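Local atomic coordinates of octopine dehydrogenase (Pecten maximus, PDB entry 3IQD), a protein that catalyses the NADH-dependent reductive condensation of L-arginine with pyruvate to D-octopine, and the reverse oxidation. Residues A[30-35]-A[77-82]; A[114-119]-A[142-147]; A[248-253]-A[273-278]. All coordinates share one frame; numbering follows the deposited sequence.

Interaction 1. Residues A[30-35]-A[77-82]; sequences RVLTLF and EIAISG. With NAI (1,4-dihydronicotinamide adenine dinucleotide), chain B.
Arg30 reaches across the C-terminal end of helix 76-80 and, with one guanidinium, binds the carbonyl of Ala79 in the last turn and that of Ser81 just beyond it. NH1 donates to Ala79 O at 2.9 Å and to Ser81 O at 2.8 Å, the second bond being the straighter at 160°. NH2 adds a longer bond to Ser81 O, 3.2 Å, so that this oxygen is gripped end-on by both terminal nitrogens. Both acceptors lie in the guanidinium plane; seen from the carbonyls, NH1 sits above each carbonyl plane, while NH2 approaches in the plane of the Ser81 carbonyl. A bend at chi2 (96°) lays the chain along the helix end, with CD 3.7 Å from Ala79 O. The positive group lies at the C-terminal end of this short helix, where a partial negative charge may favour it, and Glu28 takes NE in a salt bridge.

The strand here, 27-32, belongs to the parallel sheet of the Rossmann-type nucleotide-binding domain, next to strand 3-8, and the short helix packs on the sheet through its apolar side. Leu32 makes the tight part: its CB is 3.6 Å from Ala79 CB, and because CG stands anti to the backbone N (chi1 -178°) both methyls also lie near that same alanine carbon. CD2 reaches on to Ile80 CG1 at 4.2 Å. Cys6 of strand 3-8 and Tyr98 of helix 95-102 help to bury the leucine.

The other side is looser. Ile78 is exposed and turns its end away from the strand, and Ser81 and Gly82 are only partly buried; Ser81 OG folds back on Glu77 O, 2.7 Å away. Past the strand, Phe35 lays one ring face against the adenine of the NADH, CD1 lying 3.6 Å from C6A.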
loop_
_atom_site.group_PDB
_atom_site.type_symbol
_atom_site.label_atom_id
_atom_site.label_comp_id
_atom_site.label_asym_id
_atom_site.label_seq_id
_atom_site.Cartn_x
_atom_site.Cartn_y
_atom_site.Cartn_z
ATOM N N ARG A 30 7.860 -19.075 -6.970
ATOM C CA ARG A 30 7.328 -19.873 -5.872
ATOM C C ARG A 30 6.236 -19.045 -5.218
ATOM O O ARG A 30 6.485 -17.920 -4.791
ATOM C CB ARG A 30 8.409 -20.199 -4.831
ATOM C CG ARG A 30 9.708 -20.810 -5.373
ATOM C CD ARG A 30 10.783 -19.742 -5.587
ATOM N NE ARG A 30 12.117 -20.324 -5.741
ATOM C CZ ARG A 30 13.003 -20.475 -4.756
ATOM N NH1 ARG A 30 12.716 -20.095 -3.518
ATOM N NH2 ARG A 30 14.187 -21.009 -5.010
ATOM N N VAL A 31 5.022 -19.581 -5.161
ATOM C CA VAL A 31 3.923 -18.886 -4.503
ATOM C C VAL A 31 3.862 -19.309 -3.039
ATOM O O VAL A 31 3.751 -20.501 -2.732
ATOM C CB VAL A 31 2.566 -19.151 -5.198
ATOM C CG1 VAL A 31 1.443 -18.401 -4.500
ATOM C CG2 VAL A 31 2.621 -18.741 -6.661
ATOM N N LEU A 32 3.955 -18.332 -2.139
ATOM C CA LEU A 32 3.746 -18.579 -0.715
ATOM C C LEU A 32 2.434 -17.967 -0.242
ATOM O O LEU A 32 2.156 -16.789 -0.488
ATOM C CB LEU A 32 4.908 -18.040 0.126
ATOM C CG LEU A 32 4.854 -18.278 1.643
ATOM C CD1 LEU A 32 4.894 -19.765 1.980
ATOM C CD2 LEU A 32 5.977 -17.543 2.364
ATOM N N THR A 33 1.629 -18.781 0.431
ATOM C CA THR A 33 0.429 -18.288 1.094
ATOM C C THR A 33 0.231 -19.023 2.416
ATOM O O THR A 33 0.172 -20.254 2.449
ATOM C CB THR A 33 -0.832 -18.341 0.179
ATOM O OG1 THR A 33 -2.019 -18.269 0.978
ATOM C CG2 THR A 33 -0.864 -19.605 -0.646
ATOM N N LEU A 34 0.154 -18.256 3.501
ATOM C CA LEU A 34 0.036 -18.821 4.844
ATOM C C LEU A 34 -1.395 -18.783 5.369
ATOM O O LEU A 34 -1.636 -19.146 6.522
ATOM C CB LEU A 34 0.949 -18.084 5.825
ATOM C CG LEU A 34 2.406 -17.821 5.446
ATOM C CD1 LEU A 34 2.914 -16.632 6.244
ATOM C CD2 LEU A 34 3.287 -19.048 5.651
ATOM N N PHE A 35 -2.338 -18.344 4.534
ATOM C CA PHE A 35 -3.749 -18.318 4.916
ATOM C C PHE A 35 -4.330 -19.729 4.963
ATOM O O PHE A 35 -4.781 -20.267 3.951
ATOM C CB PHE A 35 -4.562 -17.412 3.986
ATOM C CG PHE A 35 -5.988 -17.203 4.431
ATOM C CD1 PHE A 35 -6.314 -17.114 5.786
ATOM C CD2 PHE A 35 -7.008 -17.065 3.489
ATOM C CE1 PHE A 35 -7.639 -16.909 6.194
ATOM C CE2 PHE A 35 -8.338 -16.859 3.888
ATOM C CZ PHE A 35 -8.650 -16.782 5.242
ATOM N N GLU A 77 10.129 -22.378 3.887
ATOM C CA GLU A 77 11.446 -22.917 3.542
ATOM C C GLU A 77 11.575 -23.201 2.045
ATOM O O GLU A 77 12.595 -22.884 1.439
ATOM C CB GLU A 77 11.765 -24.173 4.359
ATOM C CG GLU A 77 13.121 -24.801 4.021
ATOM C CD GLU A 77 13.745 -25.558 5.183
ATOM O OE1 GLU A 77 13.036 -26.356 5.843
ATOM O OE2 GLU A 77 14.959 -25.354 5.430
ATOM N N ILE A 78 10.541 -23.796 1.455
ATOM C CA ILE A 78 10.531 -24.045 0.019
ATOM C C ILE A 78 10.385 -22.727 -0.748
ATOM O O ILE A 78 11.064 -22.508 -1.752
ATOM C CB ILE A 78 9.435 -25.071 -0.385
ATOM C CG1 ILE A 78 9.723 -26.434 0.265
ATOM C CG2 ILE A 78 9.359 -25.221 -1.907
ATOM C CD1 ILE A 78 8.646 -27.498 0.056
ATOM N N ALA A 79 9.527 -21.844 -0.250
ATOM C CA ALA A 79 9.190 -20.607 -0.952
ATOM C C ALA A 79 10.286 -19.531 -0.918
ATOM O O ALA A 79 10.576 -18.897 -1.940
ATOM C CB ALA A 79 7.874 -20.048 -0.415
ATOM N N ILE A 80 10.890 -19.339 0.253
ATOM C CA ILE A 80 11.791 -18.214 0.499
ATOM C C ILE A 80 13.264 -18.541 0.251
ATOM O O ILE A 80 14.029 -17.672 -0.172
ATOM C CB ILE A 80 11.602 -17.649 1.944
ATOM C CG1 ILE A 80 10.171 -17.135 2.159
ATOM C CG2 ILE A 80 12.641 -16.567 2.273
ATOM C CD1 ILE A 80 9.775 -15.921 1.296
ATOM N N SER A 81 13.657 -19.784 0.524
ATOM C CA SER A 81 15.058 -20.198 0.398
ATOM C C SER A 81 15.553 -20.046 -1.031
ATOM O O SER A 81 14.981 -20.620 -1.962
ATOM C CB SER A 81 15.263 -21.637 0.875
ATOM O OG SER A 81 14.943 -21.762 2.245
ATOM N N GLY A 82 16.608 -19.254 -1.191
ATOM C CA GLY A 82 17.213 -19.027 -2.493
ATOM C C GLY A 82 16.527 -17.950 -3.311
ATOM O O GLY A 82 16.998 -17.612 -4.405
HETATM P PA NAI B . -7.179 -9.568 -1.717
HETATM O O1A NAI B . -8.284 -9.084 -0.853
HETATM O O2A NAI B . -7.667 -10.177 -2.974
HETATM O O5B NAI B . -6.298 -10.616 -0.888
HETATM C C5B NAI B . -6.880 -11.680 -0.180
HETATM C C4B NAI B . -5.717 -12.479 0.381
HETATM O O4B NAI B . -5.349 -11.992 1.660
HETATM C C3B NAI B . -6.031 -13.946 0.570
HETATM O O3B NAI B . -5.785 -14.666 -0.605
HETATM C C2B NAI B . -5.072 -14.332 1.670
HETATM O O2B NAI B . -3.842 -14.749 1.123
HETATM C C1B NAI B . -4.888 -13.049 2.472
HETATM N N9A NAI B . -5.692 -13.131 3.709
HETATM C C8A NAI B . -7.029 -12.841 3.858
HETATM N N7A NAI B . -7.382 -13.058 5.148
HETATM C C5A NAI B . -6.296 -13.487 5.825
HETATM C C6A NAI B . -6.103 -13.845 7.158
HETATM N N6A NAI B . -6.977 -13.433 8.069
HETATM N N1A NAI B . -4.847 -14.257 7.577
HETATM C C2A NAI B . -3.791 -14.299 6.677
HETATM N N3A NAI B . -3.992 -13.939 5.351
HETATM C C4A NAI B . -5.225 -13.538 4.934
HETATM O O3 NAI B . -6.144 -8.370 -2.012
HETATM P PN NAI B . -5.732 -7.923 -3.504
HETATM O O1N NAI B . -6.964 -7.678 -4.279
HETATM O O2N NAI B . -4.704 -8.844 -4.068
HETATM O O5D NAI B . -5.047 -6.506 -3.193
HETATM C C5D NAI B . -3.825 -6.445 -2.488
HETATM C C4D NAI B . -3.641 -5.046 -1.917
HETATM O O4D NAI B . -3.588 -4.113 -2.978
HETATM C C3D NAI B . -4.802 -4.653 -1.018
HETATM O O3D NAI B . -4.279 -4.054 0.141
HETATM C C2D NAI B . -5.600 -3.640 -1.813
HETATM O O2D NAI B . -6.059 -2.601 -0.978
HETATM C C1D NAI B . -4.606 -3.134 -2.857
HETATM N N1N NAI B . -5.216 -2.843 -4.174
HETATM C C2N NAI B . -6.100 -3.704 -4.788
HETATM C C3N NAI B . -6.653 -3.388 -6.036
HETATM C C7N NAI B . -7.205 -4.480 -6.910
HETATM O O7N NAI B . -7.344 -5.791 -6.409
HETATM N N7N NAI B . -7.554 -4.181 -8.161
HETATM C C4N NAI B . -6.296 -2.184 -6.653
HETATM C C5N NAI B . -5.395 -1.318 -6.036
HETATM C C6N NAI B . -4.859 -1.667 -4.793
#

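Interaction 2. Residues A[114-119]-A[142-147]; sequences GLPSQA and ETLPWA. With NAI (1,4-dihydronicotinamide adenine dinucleotide), chain B; AG2 (agmatine), chain C.
Pro116 and Leu144 meet at the nicotinamide end of the cofactor site, where the loop after strand 111-114 of the Rossmann-type domain faces the turn leading into strand 146-150. No hydrogen bond joins the two segments; the contact is made by apolar packing. The peptide bond before Pro116 is cis, and the ring that follows has its CB 3.7 Å from Thr143 C, against the backbone of the turn. On the cofactor side, its CD lies 3.3 Å from O4D of the nicotinamide ribose.

Leu144 divides its side chain between protein and ligand. With CG anti to the backbone N (chi1 -168°), CD1 is directed to Leu115 O and to Pro116 CD, whereas CB and CD2 lie along the dihydronicotinamide, CB 3.5 Å from C6N and CD2 near the carboxamide carbon. Leu115 has a similar pair of torsions but brings its CG to the Pro145 ring, 3.8 Å from CD, as the two side chains cross obliquely. Pro145 in turn has its CG over one face of the Trp146 indole, towards the rim, and His188 meets that indole with nearly parallel planes. Leu115 O also accepts a hydrogen bond from Thr89.

Nearer the start of the turn, agmatine, the decarboxylated form of arginine, is the neighbour. Thr143, which also binds pyruvate, brings CB within 3.5 Å of the agmatine CG and has OG1 3.7 Å from both agmatine CA and NADH C6N. Glu142 starts with CG placed between the backbone N and the carbonyl carbon (chi1 49°), and its chain then runs straight out to a carboxylate shared between partners: OE2 takes the backbone amide of Ala167, and OE1 stands 2.8 Å from NH2 of the agmatine guanidinium.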
loop_
_atom_site.group_PDB
_atom_site.type_symbol
_atom_site.label_atom_id
_atom_site.label_comp_id
_atom_site.label_asym_id
_atom_site.label_seq_id
_atom_site.Cartn_x
_atom_site.Cartn_y
_atom_site.Cartn_z
ATOM N N GLY A 114 7.182 -4.669 -1.236
ATOM C CA GLY A 114 5.809 -4.443 -0.795
ATOM C C GLY A 114 4.979 -3.957 -1.966
ATOM O O GLY A 114 5.142 -2.823 -2.418
ATOM N N LEU A 115 4.086 -4.809 -2.460
ATOM C CA LEU A 115 3.321 -4.497 -3.667
ATOM C C LEU A 115 1.822 -4.709 -3.450
ATOM O O LEU A 115 1.289 -5.761 -3.803
ATOM C CB LEU A 115 3.827 -5.354 -4.840
ATOM C CG LEU A 115 3.451 -4.982 -6.274
ATOM C CD1 LEU A 115 4.349 -3.893 -6.791
ATOM C CD2 LEU A 115 3.522 -6.194 -7.179
ATOM N N PRO A 116 1.137 -3.715 -2.851
ATOM C CA PRO A 116 1.666 -2.469 -2.320
ATOM C C PRO A 116 2.166 -2.638 -0.886
ATOM O O PRO A 116 1.937 -3.679 -0.265
ATOM C CB PRO A 116 0.446 -1.555 -2.338
ATOM C CG PRO A 116 -0.679 -2.458 -2.065
ATOM C CD PRO A 116 -0.323 -3.790 -2.674
ATOM N N SER A 117 2.851 -1.618 -0.379
ATOM C CA SER A 117 3.394 -1.638 0.972
ATOM C C SER A 117 2.361 -1.279 2.017
ATOM O O SER A 117 2.254 -1.940 3.053
ATOM C CB SER A 117 4.543 -0.639 1.079
ATOM O OG SER A 117 5.768 -1.283 0.825
ATOM N N GLN A 118 1.605 -0.221 1.724
ATOM C CA GLN A 118 0.902 0.567 2.736
ATOM C C GLN A 118 1.949 1.192 3.669
ATOM O O GLN A 118 3.146 0.954 3.509
ATOM C CB GLN A 118 -0.152 -0.267 3.477
ATOM C CG GLN A 118 -1.299 -0.738 2.578
ATOM C CD GLN A 118 -2.156 0.417 2.081
ATOM O OE1 GLN A 118 -2.789 1.132 2.875
ATOM N NE2 GLN A 118 -2.183 0.609 0.760
ATOM N N ALA A 119 1.514 2.010 4.618
ATOM C CA ALA A 119 2.456 2.718 5.478
ATOM C C ALA A 119 3.016 1.817 6.583
ATOM O O ALA A 119 2.322 0.929 7.077
ATOM C CB ALA A 119 1.804 3.956 6.058
ATOM N N GLU A 142 3.822 2.292 -4.275
ATOM C CA GLU A 142 2.715 3.180 -3.865
ATOM C C GLU A 142 1.333 2.509 -3.806
ATOM O O GLU A 142 0.612 2.647 -2.818
ATOM C CB GLU A 142 2.682 4.454 -4.727
ATOM C CG GLU A 142 2.754 4.228 -6.247
ATOM C CD GLU A 142 2.705 5.526 -7.062
ATOM O OE1 GLU A 142 2.428 6.603 -6.489
ATOM O OE2 GLU A 142 2.945 5.464 -8.287
ATOM N N THR A 143 0.984 1.781 -4.864
ATOM C CA THR A 143 -0.284 1.061 -4.962
ATOM C C THR A 143 -0.079 -0.214 -5.790
ATOM O O THR A 143 1.048 -0.539 -6.154
ATOM C CB THR A 143 -1.418 1.970 -5.542
ATOM O OG1 THR A 143 -2.681 1.302 -5.451
ATOM C CG2 THR A 143 -1.161 2.350 -6.986
ATOM N N LEU A 144 -1.154 -0.939 -6.078
ATOM C CA LEU A 144 -1.057 -2.126 -6.922
ATOM C C LEU A 144 -1.006 -1.721 -8.400
ATOM O O LEU A 144 -1.823 -0.914 -8.849
ATOM C CB LEU A 144 -2.229 -3.076 -6.657
ATOM C CG LEU A 144 -2.159 -4.497 -7.224
ATOM C CD1 LEU A 144 -1.196 -5.376 -6.430
ATOM C CD2 LEU A 144 -3.541 -5.113 -7.246
ATOM N N PRO A 145 -0.026 -2.260 -9.153
ATOM C CA PRO A 145 0.140 -1.989 -10.590
ATOM C C PRO A 145 -1.141 -2.104 -11.425
ATOM O O PRO A 145 -1.326 -1.343 -12.382
ATOM C CB PRO A 145 1.167 -3.041 -11.041
ATOM C CG PRO A 145 1.459 -3.899 -9.840
ATOM C CD PRO A 145 1.040 -3.141 -8.640
ATOM N N TRP A 146 -2.017 -3.035 -11.060
ATOM C CA TRP A 146 -3.210 -3.313 -11.860
ATOM C C TRP A 146 -4.488 -3.103 -11.073
ATOM O O TRP A 146 -4.482 -3.106 -9.840
ATOM C CB TRP A 146 -3.191 -4.755 -12.380
ATOM C CG TRP A 146 -1.824 -5.277 -12.662
ATOM C CD1 TRP A 146 -1.116 -5.135 -13.819
ATOM C CD2 TRP A 146 -0.986 -6.014 -11.765
ATOM N NE1 TRP A 146 0.109 -5.744 -13.701
ATOM C CE2 TRP A 146 0.216 -6.291 -12.451
ATOM C CE3 TRP A 146 -1.134 -6.466 -10.448
ATOM C CZ2 TRP A 146 1.263 -7.005 -11.867
ATOM C CZ3 TRP A 146 -0.099 -7.174 -9.868
ATOM C CH2 TRP A 146 1.087 -7.439 -10.579
ATOM N N ALA A 147 -5.578 -2.902 -11.805
ATOM C CA ALA A 147 -6.912 -3.100 -11.275
ATOM C C ALA A 147 -7.289 -4.507 -11.723
ATOM O O ALA A 147 -7.459 -4.759 -12.920
ATOM C CB ALA A 147 -7.876 -2.065 -11.834
HETATM P PA NAI B . -7.179 -9.568 -1.717
HETATM O O1A NAI B . -8.284 -9.084 -0.853
HETATM O O2A NAI B . -7.667 -10.177 -2.974
HETATM O O5B NAI B . -6.298 -10.616 -0.888
HETATM C C5B NAI B . -6.880 -11.680 -0.180
HETATM C C4B NAI B . -5.717 -12.479 0.381
HETATM O O4B NAI B . -5.349 -11.992 1.660
HETATM C C3B NAI B . -6.031 -13.946 0.570
HETATM O O3B NAI B . -5.785 -14.666 -0.605
HETATM C C2B NAI B . -5.072 -14.332 1.670
HETATM O O2B NAI B . -3.842 -14.749 1.123
HETATM C C1B NAI B . -4.888 -13.049 2.472
HETATM N N9A NAI B . -5.692 -13.131 3.709
HETATM C C8A NAI B . -7.029 -12.841 3.858
HETATM N N7A NAI B . -7.382 -13.058 5.148
HETATM C C5A NAI B . -6.296 -13.487 5.825
HETATM C C6A NAI B . -6.103 -13.845 7.158
HETATM N N6A NAI B . -6.977 -13.433 8.069
HETATM N N1A NAI B . -4.847 -14.257 7.577
HETATM C C2A NAI B . -3.791 -14.299 6.677
HETATM N N3A NAI B . -3.992 -13.939 5.351
HETATM C C4A NAI B . -5.225 -13.538 4.934
HETATM O O3 NAI B . -6.144 -8.370 -2.012
HETATM P PN NAI B . -5.732 -7.923 -3.504
HETATM O O1N NAI B . -6.964 -7.678 -4.279
HETATM O O2N NAI B . -4.704 -8.844 -4.068
HETATM O O5D NAI B . -5.047 -6.506 -3.193
HETATM C C5D NAI B . -3.825 -6.445 -2.488
HETATM C C4D NAI B . -3.641 -5.046 -1.917
HETATM O O4D NAI B . -3.588 -4.113 -2.978
HETATM C C3D NAI B . -4.802 -4.653 -1.018
HETATM O O3D NAI B . -4.279 -4.054 0.141
HETATM C C2D NAI B . -5.600 -3.640 -1.813
HETATM O O2D NAI B . -6.059 -2.601 -0.978
HETATM C C1D NAI B . -4.606 -3.134 -2.857
HETATM N N1N NAI B . -5.216 -2.843 -4.174
HETATM C C2N NAI B . -6.100 -3.704 -4.788
HETATM C C3N NAI B . -6.653 -3.388 -6.036
HETATM C C7N NAI B . -7.205 -4.480 -6.910
HETATM O O7N NAI B . -7.344 -5.791 -6.409
HETATM N N7N NAI B . -7.554 -4.181 -8.161
HETATM C C4N NAI B . -6.296 -2.184 -6.653
HETATM C C5N NAI B . -5.395 -1.318 -6.036
HETATM C C6N NAI B . -4.859 -1.667 -4.793
HETATM N N AG2 C . -5.846 3.530 -2.352
HETATM C CA AG2 C . -4.548 3.502 -3.083
HETATM C CB AG2 C . -4.401 4.756 -3.946
HETATM C CG AG2 C . -3.033 4.930 -4.585
HETATM C CD AG2 C . -2.090 5.730 -3.694
HETATM N NE AG2 C . -1.275 6.671 -4.461
HETATM C CZ AG2 C . -0.056 7.074 -4.109
HETATM N NH1 AG2 C . 0.510 6.619 -2.997
HETATM N NH2 AG2 C . 0.602 7.934 -4.873
#

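Interaction 3. Residues A[248-253]-A[273-278]; sequences ACSNEC and KDIYQW. With AG2 (agmatine), chain C.
The start of helix 275-283 docks here on the long helix 240-263, within the alpha-helical domain that supplies one side of the opine substrate site. Ser250 carries the contact. Its OG is swung anti to the backbone N (chi1 158°), which directs it from the flank of the long helix to the first turn of the other, and there it accepts a hydrogen bond from Ile275 N, 3.1 Å long and fairly straight at 156°. The hydroxyl donates in turn to Asp274 OD2, but at 3.5 Å this bond is weak.

Asp274 holds the N-cap position, yet its own side chain makes no capping bond. Instead, the first-turn amide of Ile275 is met by a serine from a different helix. The Asp274 carboxylate leans to the long helix and runs across the side chain of Asn251; OD1 has a weak, long ion pair with Lys254.

Beside the hydrogen bond the side chains touch through carbon. Ile275 points at the long helix, and its CG2 lies 3.7 Å from Ser250 CB, a small apolar patch that continues to Leu293 of helix 293-298. Lys273, just ahead, forms a salt bridge with Glu281.

One helical turn further on, Trp278 leaves the long helix for the agmatine, its CZ2 3.3 Å from NH2 of the ligand guanidinium, this nitrogen lying oblique to the ring. Tyr282 meets the indole edge-to-face. The serine's double role, acceptor to an amide and weak donor to a carboxylate, implies that the oxygen accepts while its hydrogen is only weakly engaged, tying the first turn of the helix that carries Trp278 to helix 240-263 mainly through the Ile275 amide.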
loop_
_atom_site.group_PDB
_atom_site.type_symbol
_atom_site.label_atom_id
_atom_site.label_comp_id
_atom_site.label_asym_id
_atom_site.label_seq_id
_atom_site.Cartn_x
_atom_site.Cartn_y
_atom_site.Cartn_z
ATOM N N ALA A 248 -5.512 20.785 3.182
ATOM C CA ALA A 248 -4.983 20.971 4.535
ATOM C C ALA A 248 -4.103 19.800 4.966
ATOM O O ALA A 248 -2.990 19.997 5.461
ATOM C CB ALA A 248 -6.117 21.183 5.526
ATOM N N CYS A 249 -4.610 18.587 4.762
ATOM C CA CYS A 249 -3.872 17.362 5.055
ATOM C C CYS A 249 -2.581 17.233 4.246
ATOM O O CYS A 249 -1.546 16.839 4.787
ATOM C CB CYS A 249 -4.751 16.156 4.772
ATOM S SG CYS A 249 -6.109 15.942 5.898
ATOM N N SER A 250 -2.667 17.549 2.952
ATOM C CA SER A 250 -1.521 17.524 2.042
ATOM C C SER A 250 -0.422 18.493 2.479
ATOM O O SER A 250 0.765 18.168 2.396
ATOM C CB SER A 250 -1.976 17.847 0.620
ATOM O OG SER A 250 -0.903 18.316 -0.176
ATOM N N ASN A 251 -0.827 19.681 2.934
ATOM C CA ASN A 251 0.103 20.665 3.486
ATOM C C ASN A 251 0.783 20.143 4.743
ATOM O O ASN A 251 1.985 20.332 4.931
ATOM C CB ASN A 251 -0.614 21.982 3.785
ATOM C CG ASN A 251 -1.066 22.693 2.530
ATOM O OD1 ASN A 251 -0.964 22.153 1.427
ATOM N ND2 ASN A 251 -1.573 23.908 2.688
ATOM N N GLU A 252 0.003 19.478 5.589
ATOM C CA GLU A 252 0.526 18.831 6.785
ATOM C C GLU A 252 1.563 17.762 6.422
ATOM O O GLU A 252 2.500 17.518 7.185
ATOM C CB GLU A 252 -0.619 18.257 7.633
ATOM C CG GLU A 252 -1.491 19.338 8.290
ATOM C CD GLU A 252 -2.631 18.791 9.145
ATOM O OE1 GLU A 252 -2.930 17.581 9.091
ATOM O OE2 GLU A 252 -3.241 19.585 9.885
ATOM N N CYS A 253 1.401 17.151 5.249
ATOM C CA CYS A 253 2.378 16.201 4.712
ATOM C C CYS A 253 3.692 16.895 4.378
ATOM O O CYS A 253 4.772 16.394 4.708
ATOM C CB CYS A 253 1.835 15.504 3.459
ATOM S SG CYS A 253 0.547 14.279 3.759
ATOM N N LYS A 273 4.864 16.526 -2.674
ATOM C CA LYS A 273 4.186 17.578 -3.409
ATOM C C LYS A 273 2.732 17.706 -2.974
ATOM O O LYS A 273 2.217 16.859 -2.242
ATOM C CB LYS A 273 4.302 17.341 -4.921
ATOM C CG LYS A 273 4.115 15.884 -5.364
ATOM C CD LYS A 273 4.559 15.661 -6.815
ATOM C CE LYS A 273 6.080 15.686 -6.953
ATOM N NZ LYS A 273 6.521 15.877 -8.361
ATOM N N ASP A 274 2.092 18.787 -3.411
ATOM C CA ASP A 274 0.682 19.006 -3.166
ATOM C C ASP A 274 -0.118 17.904 -3.817
ATOM O O ASP A 274 0.221 17.438 -4.903
ATOM C CB ASP A 274 0.242 20.356 -3.738
ATOM C CG ASP A 274 0.318 21.474 -2.719
ATOM O OD1 ASP A 274 1.083 22.438 -2.952
ATOM O OD2 ASP A 274 -0.391 21.387 -1.684
ATOM N N ILE A 275 -1.182 17.486 -3.140
ATOM C CA ILE A 275 -2.112 16.510 -3.688
ATOM C C ILE A 275 -2.666 16.984 -5.040
ATOM O O ILE A 275 -2.832 16.184 -5.963
ATOM C CB ILE A 275 -3.244 16.179 -2.676
ATOM C CG1 ILE A 275 -4.052 14.968 -3.146
ATOM C CG2 ILE A 275 -4.131 17.405 -2.392
ATOM C CD1 ILE A 275 -4.679 14.194 -2.016
ATOM N N TYR A 276 -2.918 18.288 -5.147
ATOM C CA TYR A 276 -3.389 18.898 -6.387
ATOM C C TYR A 276 -2.329 18.786 -7.472
ATOM O O TYR A 276 -2.626 18.415 -8.610
ATOM C CB TYR A 276 -3.770 20.363 -6.152
ATOM C CG TYR A 276 -4.092 21.146 -7.407
ATOM C CD1 TYR A 276 -5.010 20.663 -8.339
ATOM C CD2 TYR A 276 -3.493 22.376 -7.654
ATOM C CE1 TYR A 276 -5.314 21.378 -9.486
ATOM C CE2 TYR A 276 -3.794 23.103 -8.800
ATOM C CZ TYR A 276 -4.706 22.593 -9.711
ATOM O OH TYR A 276 -5.009 23.295 -10.850
ATOM N N GLN A 277 -1.095 19.109 -7.097
ATOM C CA GLN A 277 0.061 18.982 -7.967
ATOM C C GLN A 277 0.290 17.515 -8.331
ATOM O O GLN A 277 0.778 17.207 -9.420
ATOM C CB GLN A 277 1.287 19.563 -7.262
ATOM C CG GLN A 277 2.494 19.803 -8.146
ATOM C CD GLN A 277 3.598 20.564 -7.423
ATOM O OE1 GLN A 277 3.752 20.462 -6.197
ATOM N NE2 GLN A 277 4.377 21.334 -8.183
ATOM N N TRP A 278 -0.079 16.618 -7.418
ATOM C CA TRP A 278 0.052 15.181 -7.641
ATOM C C TRP A 278 -0.988 14.662 -8.628
ATOM O O TRP A 278 -0.663 13.862 -9.506
ATOM C CB TRP A 278 -0.028 14.407 -6.319
ATOM C CG TRP A 278 0.017 12.918 -6.502
ATOM C CD1 TRP A 278 1.134 12.136 -6.603
ATOM C CD2 TRP A 278 -1.103 12.035 -6.621
ATOM N NE1 TRP A 278 0.777 10.821 -6.772
ATOM C CE2 TRP A 278 -0.590 10.730 -6.788
ATOM C CE3 TRP A 278 -2.495 12.220 -6.606
ATOM C CZ2 TRP A 278 -1.419 9.612 -6.938
ATOM C CZ3 TRP A 278 -3.319 11.109 -6.754
ATOM C CH2 TRP A 278 -2.777 9.821 -6.918
HETATM N N AG2 C . -5.846 3.530 -2.352
HETATM C CA AG2 C . -4.548 3.502 -3.083
HETATM C CB AG2 C . -4.401 4.756 -3.946
HETATM C CG AG2 C . -3.033 4.930 -4.585
HETATM C CD AG2 C . -2.090 5.730 -3.694
HETATM N NE AG2 C . -1.275 6.671 -4.461
HETATM C CZ AG2 C . -0.056 7.074 -4.109
HETATM N NH1 AG2 C . 0.510 6.619 -2.997
HETATM N NH2 AG2 C . 0.602 7.934 -4.873
#

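In the fold
The three contacts follow one another along the chain and run from the cofactor's adenine end to the far side of the substrate site. Interactions 1 and 2 reach the same sheet of the nucleotide-binding part and both touch the NADH, their centres 20 Å apart, one at the adenine and the other at the nicotinamide. Interaction 3 lies in the alpha-helical domain, 39 Å from interaction 1 between centres and on the opposite side of the chain's centre. Interaction 2 sits between them: its nearest atoms are about 5 Å from those of interaction 3, and both touch agmatine. The substrate analogue is thus held between two domains, beside the dihydronicotinamide.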